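Side-chain contacts in transcriptional regulator KdgR (Pseudomonas aeruginosa, PDB 5Y6I), which probably binds DNA through a winged helix-turn-helix domain and regulates transcription as a member of the IclR family: residues T23-A28 with Q57-S62; T36-L41 with S50-Y55; M91-S96 with A214-A219; A102-V107 with E246-T251. All blocks are in the same frame, centred on the assembly; numbering follows the deposited sequence.

In the fold
The contacts fall into two pairs, one in each domain of the chain. Contacts 1 and 2 lie in the N-terminal helix-turn-helix domain, centres 10 Å apart; both use helix 49-61, and contact 2 is nested within the loop that contact 1 closes; helices 18-31, 38-45 and 49-61 pack together, I25 CD1 of contact 1 touching Y55 of contact 2. Contacts 3 and 4 belong to the IclR C-terminal domain, centres 15 Å apart; both use helix 93-108, and their segments alternate along the chain, joining that helix to strand 209-217 and helix 244-258. Between contacts 1 and 3, centres 28 Å apart, runs helix 78-88, which connects the probable DNA-binding end to the probable effector-binding end.

Contact 1 (T23-A28 with Q57-S62); sequences TDILKA and QALIAS
I25 and L59 meet through one methyl each: CG2 of I25 sits 3.6 Å from CD1 of L59, and the two side chains pass at a slant. On I25 the CG2 methyl stands anti to the backbone N while CG1 lies anti to the carbonyl carbon (chi1 -69°). This splits the branches, since CG2 is given to L59 and CD1, at the end of the other arm, continues to Y55 one turn earlier on helix 49-61. L59 comes off its helix with CG anti to the carbonyl carbon (chi1 -57°) and an extended chi2 of 172°, which drives CD1 straight at the opposing helix. The same methyl lies 4.2 Å from L26 N, so it ends against the backbone between I25 and L26. The L26 side chain stays 4.6 Å or more from 57-62 and turns instead to F64 and L76, while M47 touches I25. At the end of its helix S62 OG lies 3.1 Å from both A58 O and L59 O. S62 of the second subunit hydrogen-bonds through its OG to T23 OG1 and D24 OD1, placing the outer side of helix 18-31 at the dimer interface. Packing of the first helix on the C-terminal end of helix 49-61, the probable recognition helix, is part of the hydrophobic core of a winged helix-turn-helix domain.

Contact 2 (T36-L41 with S50-Y55); sequences TSLSRL and SKVHRY
L38 and L41 converge on V52, all three meeting through methyl groups, and the residues before them set up the helix that carries both leucines. T36 OG1 donates to S37 O at 3.1 Å, in the carbonyl plane and on a lone pair. S37 O also receives L41 N, so two bonds grip this oxygen at the start of helix 38-45. S37 is the N-cap: its OG accepts a long, weak but nearly straight bond (171°) from R40 N. L38 follows with CG anti to the backbone N (chi1 171°), carrying CD1 across to V52 CG1 at 3.7 Å; the leucine and valine lie alongside one another, pointing opposite ways. That CD1 also rests 3.8 Å from H53 N, against the backbone of the opposing helix, and 4.2 Å from H53 CB, while the imidazole swings off from the contact. The pair of helices 38-45 and 49-61 is the helix-turn-helix itself, the latter helix probably being the one that reads DNA. One turn on, L41 lays CD2 3.9 Å from V52 CG1. V52 holds CG1 anti to its own backbone N (chi1 178°), and this single methyl therefore serves both leucines. M47, in the turn, touches V52 too, and L56 lies against L38 and L41. L32 covers L41 from the loop after helix 18-31.

Contact 3 (M91-S96 with A214-A219); sequences MDVLKS and APVFDA
D218 meets M91 through its CB, 3.8 Å from M91 SD, while its flat carboxylate turns to other partners: OD2 forms a salt bridge with R222 NE and OD1 takes a weak bond from R220 N. The other flat group belongs to F217, which leaves its strand away from 91-96, and its ring meets the ring of Y261, the planes about 30° apart. M91 buries more surface than any other residue here. With chi2 extended at -173°, its SD is carried out to the turn that follows strand 209-217, where A219 N lies 3.5 Å from the sulfur in a weak N-H...S bond (157°). A219 CB packs on the same SD at 3.6 Å. Deeper in, V93 CG2 touches V216 CG1 at 3.8 Å; each of these methyls stands anti to its own backbone N, and the two valines cross at a slant. D92 caps the first turn of helix 93-108, its OD1 and OD2 accepting weak bonds from L94 N and K95 N respectively. S96 OG adds a bond to D92 O at 3.1 Å, from above the carbonyl plane, and S96 N reaches the same oxygen. M259 touches M91, V93 and S96; L81 of the second subunit packs on M91 and L85 of that subunit on A219. A helix whose N-terminal turn rests on the end of a strand of the central antiparallel sheet belongs to the alpha/beta architecture of the GAF-related IclR C-terminal domain.

Contact 4 (A102-V107 with E246-T251); sequences AELRDV and ERLLAT
L104, with far more surface buried than any other residue here, lays its isobutyl group across the helix turn between R247 and T251. Its CG is anti to the backbone N (chi1 -176°), which sends both methyls toward the opposing helix. CD1 comes to 3.5 Å from R247 CB and also lies on R247 O and T251 OG1; CD2 turns inward, 4.1 Å from L248 CD1. R247 offers the root of its side chain to L104, its chain bending at chi2 beyond that point. T251 OG1 hydrogen-bonds to R247 O at 2.8 Å, with the donor tilted 34° from the carbonyl plane. T251 N binds the same oxygen from the opposite face, so the polar atoms beneath the leucine are satisfied within their own helix. No hydrogen bond crosses between the segments; the leucine packs by van der Waals contact on both apolar and already bonded polar atoms. The two helix segments run nearly antiparallel (165°), their axes 10.3 Å apart at closest approach. Helices 93-108 and 244-258 lie side by side against the five-stranded sheet: L104, L248 and T251 all touch L227 on strand 223-232, L104 reaches V229, and L248 continues to L212 and A214 on strand 209-217.

Contact 1 (T23-A28 with Q57-S62)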
loop_
_atom_site.group_PDB
_atom_site.type_symbol
_atom_site.label_atom_id
_atom_site.label_comp_id
_atom_site.label_asym_id
_atom_site.label_seq_id
_atom_site.Cartn_x
_atom_site.Cartn_y
_atom_site.Cartn_z
ATOM N N THR A 23 -8.029 3.607 20.954
ATOM C CA THR A 23 -7.875 3.472 19.516
ATOM C C THR A 23 -9.176 3.731 18.777
ATOM O O THR A 23 -9.135 4.090 17.595
ATOM C CB THR A 23 -7.312 2.102 19.148
ATOM O OG1 THR A 23 -8.098 1.067 19.755
ATOM C CG2 THR A 23 -5.848 2.007 19.586
ATOM N N ASP A 24 -10.324 3.594 19.445
ATOM C CA ASP A 24 -11.549 4.101 18.841
ATOM C C ASP A 24 -11.436 5.596 18.561
ATOM O O ASP A 24 -11.971 6.088 17.562
ATOM C CB ASP A 24 -12.756 3.809 19.731
ATOM C CG ASP A 24 -13.140 2.318 19.758
ATOM O OD1 ASP A 24 -12.774 1.551 18.829
ATOM O OD2 ASP A 24 -13.837 1.918 20.722
ATOM N N ILE A 25 -10.720 6.331 19.409
ATOM C CA ILE A 25 -10.487 7.741 19.137
ATOM C C ILE A 25 -9.472 7.905 18.010
ATOM O O ILE A 25 -9.648 8.738 17.112
ATOM C CB ILE A 25 -10.040 8.464 20.417
ATOM C CG1 ILE A 25 -11.203 8.526 21.403
ATOM C CG2 ILE A 25 -9.537 9.862 20.090
ATOM C CD1 ILE A 25 -10.826 9.136 22.743
ATOM N N LEU A 26 -8.395 7.116 18.041
ATOM C CA LEU A 26 -7.402 7.200 16.981
ATOM C C LEU A 26 -8.036 6.898 15.635
ATOM O O LEU A 26 -7.705 7.526 14.620
ATOM C CB LEU A 26 -6.256 6.241 17.276
ATOM C CG LEU A 26 -5.096 6.094 16.297
ATOM C CD1 LEU A 26 -4.273 7.377 16.187
ATOM C CD2 LEU A 26 -4.212 4.929 16.740
ATOM N N LYS A 27 -8.982 5.966 15.618
ATOM C CA LYS A 27 -9.630 5.600 14.372
ATOM C C LYS A 27 -10.478 6.748 13.846
ATOM O O LYS A 27 -10.590 6.945 12.631
ATOM C CB LYS A 27 -10.481 4.341 14.579
ATOM C CG LYS A 27 -11.324 3.946 13.381
ATOM C CD LYS A 27 -12.488 3.044 13.763
ATOM C CE LYS A 27 -12.015 1.651 14.148
ATOM N NZ LYS A 27 -13.138 0.671 14.262
ATOM N N ALA A 28 -11.093 7.511 14.731
ATOM C CA ALA A 28 -11.909 8.614 14.243
ATOM C C ALA A 28 -11.094 9.855 13.917
ATOM O O ALA A 28 -11.541 10.681 13.116
ATOM C CB ALA A 28 -12.969 8.983 15.262
ATOM N N GLN A 57 -5.101 13.752 25.246
ATOM C CA GLN A 57 -3.843 14.032 25.934
ATOM C C GLN A 57 -2.919 12.815 25.933
ATOM O O GLN A 57 -1.735 12.925 25.588
ATOM C CB GLN A 57 -4.123 14.500 27.364
ATOM C CG GLN A 57 -4.986 15.753 27.446
ATOM C CD GLN A 57 -4.495 16.864 26.542
ATOM O OE1 GLN A 57 -5.097 17.151 25.504
ATOM N NE2 GLN A 57 -3.398 17.500 26.935
ATOM N N ALA A 58 -3.444 11.640 26.291
ATOM C CA ALA A 58 -2.629 10.425 26.257
ATOM C C ALA A 58 -2.096 10.151 24.851
ATOM O O ALA A 58 -0.905 9.859 24.672
ATOM C CB ALA A 58 -3.439 9.226 26.755
ATOM N N LEU A 59 -2.970 10.232 23.839
ATOM C CA LEU A 59 -2.545 9.963 22.465
ATOM C C LEU A 59 -1.514 10.973 21.975
ATOM O O LEU A 59 -0.690 10.636 21.123
ATOM C CB LEU A 59 -3.743 9.934 21.505
ATOM C CG LEU A 59 -4.916 8.959 21.740
ATOM C CD1 LEU A 59 -6.069 9.234 20.792
ATOM C CD2 LEU A 59 -4.471 7.490 21.628
ATOM N N ILE A 60 -1.532 12.202 22.494
ATOM C CA ILE A 60 -0.494 13.162 22.122
ATOM C C ILE A 60 0.832 12.813 22.813
ATOM O O ILE A 60 1.904 12.863 22.192
ATOM C CB ILE A 60 -0.956 14.603 22.438
ATOM C CG1 ILE A 60 -2.341 14.889 21.826
ATOM C CG2 ILE A 60 0.077 15.623 21.947
ATOM C CD1 ILE A 60 -2.899 16.331 22.112
ATOM N N ALA A 61 0.779 12.449 24.100
ATOM C CA ALA A 61 1.960 11.914 24.776
ATOM C C ALA A 61 2.561 10.747 24.003
ATOM O O ALA A 61 3.754 10.743 23.687
ATOM C CB ALA A 61 1.599 11.471 26.194
ATOM N N SER A 62 1.745 9.743 23.678
ATOM C CA SER A 62 2.267 8.557 23.008
ATOM C C SER A 62 2.729 8.822 21.572
ATOM O O SER A 62 3.189 7.884 20.905
ATOM C CB SER A 62 1.206 7.459 23.025
ATOM O OG SER A 62 0.010 7.922 22.430
#

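Contact 2 (T36-L41 with S50-Y55)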
loop_
_atom_site.group_PDB
_atom_site.type_symbol
_atom_site.label_atom_id
_atom_site.label_comp_id
_atom_site.label_asym_id
_atom_site.label_seq_id
_atom_site.Cartn_x
_atom_site.Cartn_y
_atom_site.Cartn_z
ATOM N N THR A 36 -8.645 18.164 13.019
ATOM C CA THR A 36 -9.990 18.181 13.576
ATOM C C THR A 36 -10.025 18.957 14.893
ATOM O O THR A 36 -9.030 19.043 15.619
ATOM C CB THR A 36 -10.544 16.731 13.741
ATOM O OG1 THR A 36 -11.906 16.786 14.189
ATOM C CG2 THR A 36 -9.714 15.879 14.702
ATOM N N SER A 37 -11.181 19.551 15.178
ATOM C CA SER A 37 -11.439 20.157 16.481
ATOM C C SER A 37 -12.047 19.125 17.430
ATOM O O SER A 37 -12.439 18.036 17.022
ATOM C CB SER A 37 -12.368 21.364 16.357
ATOM O OG SER A 37 -13.725 20.948 16.336
ATOM N N LEU A 38 -12.126 19.485 18.719
ATOM C CA LEU A 38 -12.613 18.540 19.723
ATOM C C LEU A 38 -14.076 18.188 19.484
ATOM O O LEU A 38 -14.439 17.007 19.448
ATOM C CB LEU A 38 -12.423 19.102 21.134
ATOM C CG LEU A 38 -13.103 18.249 22.214
ATOM C CD1 LEU A 38 -12.291 16.980 22.410
ATOM C CD2 LEU A 38 -13.225 19.004 23.539
ATOM N N SER A 39 -14.926 19.201 19.297
ATOM C CA SER A 39 -16.359 18.963 19.138
ATOM C C SER A 39 -16.669 18.089 17.928
ATOM O O SER A 39 -17.591 17.264 17.973
ATOM C CB SER A 39 -17.092 20.287 19.009
ATOM O OG SER A 39 -18.463 20.104 19.278
ATOM N N ARG A 40 -15.948 18.293 16.820
ATOM C CA ARG A 40 -16.147 17.438 15.656
ATOM C C ARG A 40 -15.678 16.022 15.941
ATOM O O ARG A 40 -16.304 15.060 15.483
ATOM C CB ARG A 40 -15.422 18.020 14.439
ATOM C CG ARG A 40 -16.267 18.977 13.603
ATOM C CD ARG A 40 -17.372 18.215 12.859
ATOM N NE ARG A 40 -16.925 17.805 11.531
ATOM C CZ ARG A 40 -17.426 16.780 10.849
ATOM N NH1 ARG A 40 -18.397 16.041 11.373
ATOM N NH2 ARG A 40 -16.950 16.490 9.648
ATOM N N LEU A 41 -14.615 15.888 16.737
ATOM C CA LEU A 41 -14.079 14.584 17.120
ATOM C C LEU A 41 -15.056 13.806 17.997
ATOM O O LEU A 41 -15.388 12.648 17.710
ATOM C CB LEU A 41 -12.763 14.772 17.863
ATOM C CG LEU A 41 -11.848 13.566 18.021
ATOM C CD1 LEU A 41 -11.749 12.806 16.705
ATOM C CD2 LEU A 41 -10.475 14.019 18.461
ATOM N N SER A 50 -15.446 15.855 27.101
ATOM C CA SER A 50 -14.459 15.833 28.178
ATOM C C SER A 50 -13.652 14.538 28.172
ATOM O O SER A 50 -12.417 14.565 28.271
ATOM C CB SER A 50 -15.144 16.066 29.529
ATOM O OG SER A 50 -16.384 15.377 29.641
ATOM N N LYS A 51 -14.317 13.387 28.029
ATOM C CA LYS A 51 -13.561 12.143 27.933
ATOM C C LYS A 51 -12.667 12.127 26.696
ATOM O O LYS A 51 -11.546 11.610 26.751
ATOM C CB LYS A 51 -14.508 10.934 27.949
ATOM C CG LYS A 51 -13.930 9.652 27.379
ATOM C CD LYS A 51 -14.795 8.422 27.721
ATOM C CE LYS A 51 -15.848 8.149 26.647
ATOM N NZ LYS A 51 -16.924 7.168 27.006
ATOM N N VAL A 52 -13.116 12.709 25.580
ATOM C CA VAL A 52 -12.251 12.734 24.398
ATOM C C VAL A 52 -11.009 13.559 24.690
ATOM O O VAL A 52 -9.877 13.118 24.449
ATOM C CB VAL A 52 -13.007 13.248 23.152
ATOM C CG1 VAL A 52 -12.073 13.313 21.924
ATOM C CG2 VAL A 52 -14.182 12.344 22.847
ATOM N N HIS A 53 -11.199 14.756 25.249
ATOM C CA HIS A 53 -10.042 15.580 25.592
ATOM C C HIS A 53 -9.071 14.841 26.505
ATOM O O HIS A 53 -7.854 14.970 26.338
ATOM C CB HIS A 53 -10.468 16.895 26.247
ATOM C CG HIS A 53 -9.317 17.644 26.834
ATOM N ND1 HIS A 53 -8.548 18.516 26.096
ATOM C CD2 HIS A 53 -8.756 17.592 28.063
ATOM C CE1 HIS A 53 -7.577 18.991 26.856
ATOM N NE2 HIS A 53 -7.684 18.448 28.054
ATOM N N ARG A 54 -9.578 14.051 27.455
ATOM C CA ARG A 54 -8.694 13.335 28.369
ATOM C C ARG A 54 -7.843 12.323 27.622
ATOM O O ARG A 54 -6.618 12.283 27.794
ATOM C CB ARG A 54 -9.503 12.649 29.475
ATOM C CG ARG A 54 -8.729 12.552 30.781
ATOM C CD ARG A 54 -9.619 12.231 31.966
ATOM N NE ARG A 54 -10.921 12.893 31.909
ATOM C CZ ARG A 54 -12.076 12.239 31.990
ATOM N NH1 ARG A 54 -12.065 10.916 32.125
ATOM N NH2 ARG A 54 -13.233 12.897 31.936
ATOM N N TYR A 55 -8.476 11.506 26.768
ATOM C CA TYR A 55 -7.734 10.485 26.030
ATOM C C TYR A 55 -6.901 11.088 24.912
ATOM O O TYR A 55 -5.861 10.525 24.554
ATOM C CB TYR A 55 -8.680 9.423 25.464
ATOM C CG TYR A 55 -9.205 8.447 26.491
ATOM C CD1 TYR A 55 -10.363 8.723 27.205
ATOM C CD2 TYR A 55 -8.542 7.251 26.745
ATOM C CE1 TYR A 55 -10.845 7.844 28.145
ATOM C CE2 TYR A 55 -9.011 6.367 27.691
ATOM C CZ TYR A 55 -10.170 6.668 28.387
ATOM O OH TYR A 55 -10.664 5.792 29.329
#

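Contact 3 (M91-S96 with A214-A219)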
loop_
_atom_site.group_PDB
_atom_site.type_symbol
_atom_site.label_atom_id
_atom_site.label_comp_id
_atom_site.label_asym_id
_atom_site.label_seq_id
_atom_site.Cartn_x
_atom_site.Cartn_y
_atom_site.Cartn_z
ATOM N N MET A 91 0.738 -5.691 3.656
ATOM C CA MET A 91 -0.327 -6.143 2.771
ATOM C C MET A 91 0.149 -7.312 1.914
ATOM O O MET A 91 1.296 -7.343 1.460
ATOM C CB MET A 91 -0.792 -4.997 1.876
ATOM C CG MET A 91 -1.695 -3.979 2.519
ATOM S SD MET A 91 -2.317 -2.801 1.295
ATOM C CE MET A 91 -0.804 -1.997 0.795
ATOM N N ASP A 92 -0.739 -8.292 1.719
ATOM C CA ASP A 92 -0.428 -9.465 0.897
ATOM C C ASP A 92 -1.753 -10.078 0.448
ATOM O O ASP A 92 -2.395 -10.800 1.215
ATOM C CB ASP A 92 0.412 -10.481 1.653
ATOM C CG ASP A 92 0.694 -11.719 0.826
ATOM O OD1 ASP A 92 0.842 -11.572 -0.401
ATOM O OD2 ASP A 92 0.750 -12.834 1.386
ATOM N N VAL A 93 -2.147 -9.796 -0.794
ATOM C CA VAL A 93 -3.400 -10.338 -1.287
ATOM C C VAL A 93 -3.371 -11.857 -1.282
ATOM O O VAL A 93 -4.421 -12.492 -1.217
ATOM C CB VAL A 93 -3.706 -9.785 -2.692
ATOM C CG1 VAL A 93 -2.781 -10.412 -3.727
ATOM C CG2 VAL A 93 -5.173 -9.987 -3.044
ATOM N N LEU A 94 -2.191 -12.471 -1.327
ATOM C CA LEU A 94 -2.162 -13.929 -1.307
ATOM C C LEU A 94 -2.557 -14.454 0.061
ATOM O O LEU A 94 -3.258 -15.468 0.160
ATOM C CB LEU A 94 -0.784 -14.442 -1.710
ATOM C CG LEU A 94 -0.734 -14.862 -3.186
ATOM C CD1 LEU A 94 -1.148 -13.733 -4.122
ATOM C CD2 LEU A 94 0.630 -15.438 -3.579
ATOM N N LYS A 95 -2.131 -13.763 1.125
ATOM C CA LYS A 95 -2.574 -14.092 2.478
ATOM C C LYS A 95 -4.064 -13.814 2.647
ATOM O O LYS A 95 -4.849 -14.723 2.951
ATOM C CB LYS A 95 -1.751 -13.303 3.501
ATOM C CG LYS A 95 -2.170 -13.483 4.976
ATOM C CD LYS A 95 -2.917 -12.259 5.541
ATOM C CE LYS A 95 -3.882 -12.669 6.658
ATOM N NZ LYS A 95 -4.866 -11.606 7.044
ATOM N N SER A 96 -4.483 -12.564 2.415
ATOM C CA SER A 96 -5.852 -12.170 2.752
ATOM C C SER A 96 -6.889 -12.942 1.941
ATOM O O SER A 96 -8.032 -13.094 2.389
ATOM C CB SER A 96 -6.061 -10.663 2.529
ATOM O OG SER A 96 -4.900 -9.901 2.820
ATOM N N ALA A 214 -13.705 -10.762 -11.171
ATOM C CA ALA A 214 -13.787 -9.490 -10.480
ATOM C C ALA A 214 -12.416 -9.134 -9.930
ATOM O O ALA A 214 -11.605 -10.024 -9.643
ATOM C CB ALA A 214 -14.798 -9.526 -9.327
ATOM N N PRO A 215 -12.129 -7.846 -9.784
ATOM C CA PRO A 215 -10.818 -7.420 -9.295
ATOM C C PRO A 215 -10.772 -7.219 -7.786
ATOM O O PRO A 215 -11.777 -6.902 -7.137
ATOM C CB PRO A 215 -10.607 -6.079 -10.008
ATOM C CG PRO A 215 -12.016 -5.528 -10.135
ATOM C CD PRO A 215 -12.893 -6.742 -10.388
ATOM N N VAL A 216 -9.556 -7.367 -7.250
ATOM C CA VAL A 216 -9.249 -7.156 -5.835
ATOM C C VAL A 216 -8.249 -6.007 -5.704
ATOM O O VAL A 216 -7.211 -5.999 -6.380
ATOM C CB VAL A 216 -8.695 -8.439 -5.190
ATOM C CG1 VAL A 216 -8.412 -8.209 -3.720
ATOM C CG2 VAL A 216 -9.667 -9.642 -5.429
ATOM N N PHE A 217 -8.551 -5.056 -4.817
ATOM C CA PHE A 217 -7.801 -3.814 -4.664
ATOM C C PHE A 217 -7.051 -3.782 -3.339
ATOM O O PHE A 217 -7.491 -4.373 -2.348
ATOM C CB PHE A 217 -8.737 -2.608 -4.719
ATOM C CG PHE A 217 -9.548 -2.531 -5.972
ATOM C CD1 PHE A 217 -8.989 -2.042 -7.145
ATOM C CD2 PHE A 217 -10.866 -2.955 -5.990
ATOM C CE1 PHE A 217 -9.743 -1.975 -8.322
ATOM C CE2 PHE A 217 -11.622 -2.892 -7.159
ATOM C CZ PHE A 217 -11.065 -2.400 -8.319
ATOM N N ASP A 218 -5.934 -3.051 -3.308
ATOM C CA ASP A 218 -5.238 -2.866 -2.046
ATOM C C ASP A 218 -5.689 -1.564 -1.405
ATOM O O ASP A 218 -6.539 -0.831 -1.930
ATOM C CB ASP A 218 -3.712 -2.937 -2.224
ATOM C CG ASP A 218 -3.140 -1.825 -3.101
ATOM O OD1 ASP A 218 -3.903 -0.925 -3.547
ATOM O OD2 ASP A 218 -1.897 -1.858 -3.350
ATOM N N ALA A 219 -5.122 -1.298 -0.221
ATOM C CA ALA A 219 -5.413 -0.072 0.510
ATOM C C ALA A 219 -5.364 1.152 -0.390
ATOM O O ALA A 219 -6.195 2.059 -0.260
ATOM C CB ALA A 219 -4.419 0.086 1.662
#

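Contact 4 (A102-V107 with E246-T251)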
loop_
_atom_site.group_PDB
_atom_site.type_symbol
_atom_site.label_atom_id
_atom_site.label_comp_id
_atom_site.label_asym_id
_atom_site.label_seq_id
_atom_site.Cartn_x
_atom_site.Cartn_y
_atom_site.Cartn_z
ATOM N N ALA A 102 -11.528 -20.172 -0.745
ATOM C CA ALA A 102 -12.004 -21.512 -0.445
ATOM C C ALA A 102 -13.467 -21.492 -0.020
ATOM O O ALA A 102 -14.229 -22.419 -0.328
ATOM C CB ALA A 102 -11.121 -22.123 0.634
ATOM N N GLU A 103 -13.882 -20.433 0.675
ATOM C CA GLU A 103 -15.286 -20.302 1.033
ATOM C C GLU A 103 -16.139 -20.080 -0.206
ATOM O O GLU A 103 -17.196 -20.702 -0.351
ATOM C CB GLU A 103 -15.458 -19.174 2.053
ATOM C CG GLU A 103 -14.489 -19.343 3.238
ATOM C CD GLU A 103 -14.576 -18.253 4.309
ATOM O OE1 GLU A 103 -14.745 -18.607 5.497
ATOM O OE2 GLU A 103 -14.448 -17.051 3.977
ATOM N N LEU A 104 -15.682 -19.233 -1.133
ATOM C CA LEU A 104 -16.469 -19.010 -2.337
ATOM C C LEU A 104 -16.577 -20.291 -3.142
ATOM O O LEU A 104 -17.627 -20.587 -3.724
ATOM C CB LEU A 104 -15.851 -17.908 -3.190
ATOM C CG LEU A 104 -16.700 -17.558 -4.417
ATOM C CD1 LEU A 104 -17.953 -16.819 -3.985
ATOM C CD2 LEU A 104 -15.902 -16.718 -5.400
ATOM N N ARG A 105 -15.501 -21.075 -3.178
ATOM C CA ARG A 105 -15.585 -22.366 -3.844
ATOM C C ARG A 105 -16.648 -23.242 -3.192
ATOM O O ARG A 105 -17.424 -23.902 -3.885
ATOM C CB ARG A 105 -14.217 -23.049 -3.826
ATOM C CG ARG A 105 -14.156 -24.387 -4.563
ATOM C CD ARG A 105 -14.383 -25.513 -3.584
ATOM N NE ARG A 105 -13.832 -25.234 -2.247
ATOM C CZ ARG A 105 -12.632 -25.635 -1.823
ATOM N NH1 ARG A 105 -11.836 -26.318 -2.639
ATOM N NH2 ARG A 105 -12.215 -25.340 -0.589
ATOM N N ASP A 106 -16.721 -23.241 -1.860
ATOM C CA ASP A 106 -17.607 -24.182 -1.184
ATOM C C ASP A 106 -19.077 -23.809 -1.333
ATOM O O ASP A 106 -19.942 -24.686 -1.232
ATOM C CB ASP A 106 -17.239 -24.282 0.294
ATOM C CG ASP A 106 -15.873 -24.880 0.506
ATOM O OD1 ASP A 106 -15.329 -25.457 -0.461
ATOM O OD2 ASP A 106 -15.339 -24.768 1.625
ATOM N N VAL A 107 -19.389 -22.534 -1.569
ATOM C CA VAL A 107 -20.790 -22.159 -1.747
ATOM C C VAL A 107 -21.253 -22.368 -3.186
ATOM O O VAL A 107 -22.410 -22.726 -3.415
ATOM C CB VAL A 107 -21.043 -20.707 -1.306
ATOM C CG1 VAL A 107 -21.080 -20.614 0.208
ATOM C CG2 VAL A 107 -19.993 -19.811 -1.867
ATOM N N GLU A 246 -22.872 -12.021 -7.306
ATOM C CA GLU A 246 -22.889 -11.417 -5.972
ATOM C C GLU A 246 -21.940 -12.134 -5.018
ATOM O O GLU A 246 -21.142 -11.485 -4.334
ATOM C CB GLU A 246 -24.318 -11.433 -5.409
ATOM C CG GLU A 246 -25.464 -11.067 -6.411
ATOM C CD GLU A 246 -25.713 -12.129 -7.495
ATOM O OE1 GLU A 246 -26.822 -12.212 -8.080
ATOM O OE2 GLU A 246 -24.766 -12.882 -7.781
ATOM N N ARG A 247 -22.021 -13.464 -4.940
ATOM C CA ARG A 247 -21.046 -14.202 -4.144
ATOM C C ARG A 247 -19.635 -13.806 -4.541
ATOM O O ARG A 247 -18.787 -13.539 -3.677
ATOM C CB ARG A 247 -21.245 -15.710 -4.310
ATOM C CG ARG A 247 -22.590 -16.217 -3.846
ATOM C CD ARG A 247 -22.873 -15.767 -2.433
ATOM N NE ARG A 247 -24.017 -16.463 -1.844
ATOM C CZ ARG A 247 -24.324 -16.391 -0.555
ATOM N NH1 ARG A 247 -23.560 -15.664 0.249
ATOM N NH2 ARG A 247 -25.372 -17.045 -0.069
ATOM N N LEU A 248 -19.381 -13.711 -5.853
ATOM C CA LEU A 248 -18.064 -13.306 -6.338
ATOM C C LEU A 248 -17.695 -11.927 -5.829
ATOM O O LEU A 248 -16.590 -11.717 -5.308
ATOM C CB LEU A 248 -18.033 -13.317 -7.866
ATOM C CG LEU A 248 -16.711 -12.824 -8.475
ATOM C CD1 LEU A 248 -15.476 -13.532 -7.914
ATOM C CD2 LEU A 248 -16.765 -12.950 -9.978
ATOM N N LEU A 249 -18.621 -10.971 -5.967
ATOM C CA LEU A 249 -18.356 -9.594 -5.559
ATOM C C LEU A 249 -18.252 -9.474 -4.042
ATOM O O LEU A 249 -17.319 -8.849 -3.523
ATOM C CB LEU A 249 -19.437 -8.665 -6.118
ATOM C CG LEU A 249 -19.380 -8.399 -7.642
ATOM C CD1 LEU A 249 -20.558 -7.560 -8.150
ATOM C CD2 LEU A 249 -18.062 -7.730 -8.010
ATOM N N ALA A 250 -19.199 -10.070 -3.313
ATOM C CA ALA A 250 -19.101 -10.101 -1.858
ATOM C C ALA A 250 -17.740 -10.618 -1.407
ATOM O O ALA A 250 -17.110 -10.037 -0.510
ATOM C CB ALA A 250 -20.216 -10.965 -1.279
ATOM N N THR A 251 -17.260 -11.697 -2.030
ATOM C CA THR A 251 -15.934 -12.210 -1.700
ATOM C C THR A 251 -14.857 -11.177 -2.013
ATOM O O THR A 251 -13.985 -10.903 -1.183
ATOM C CB THR A 251 -15.649 -13.494 -2.476
ATOM O OG1 THR A 251 -16.653 -14.475 -2.193
ATOM C CG2 THR A 251 -14.290 -14.042 -2.095
#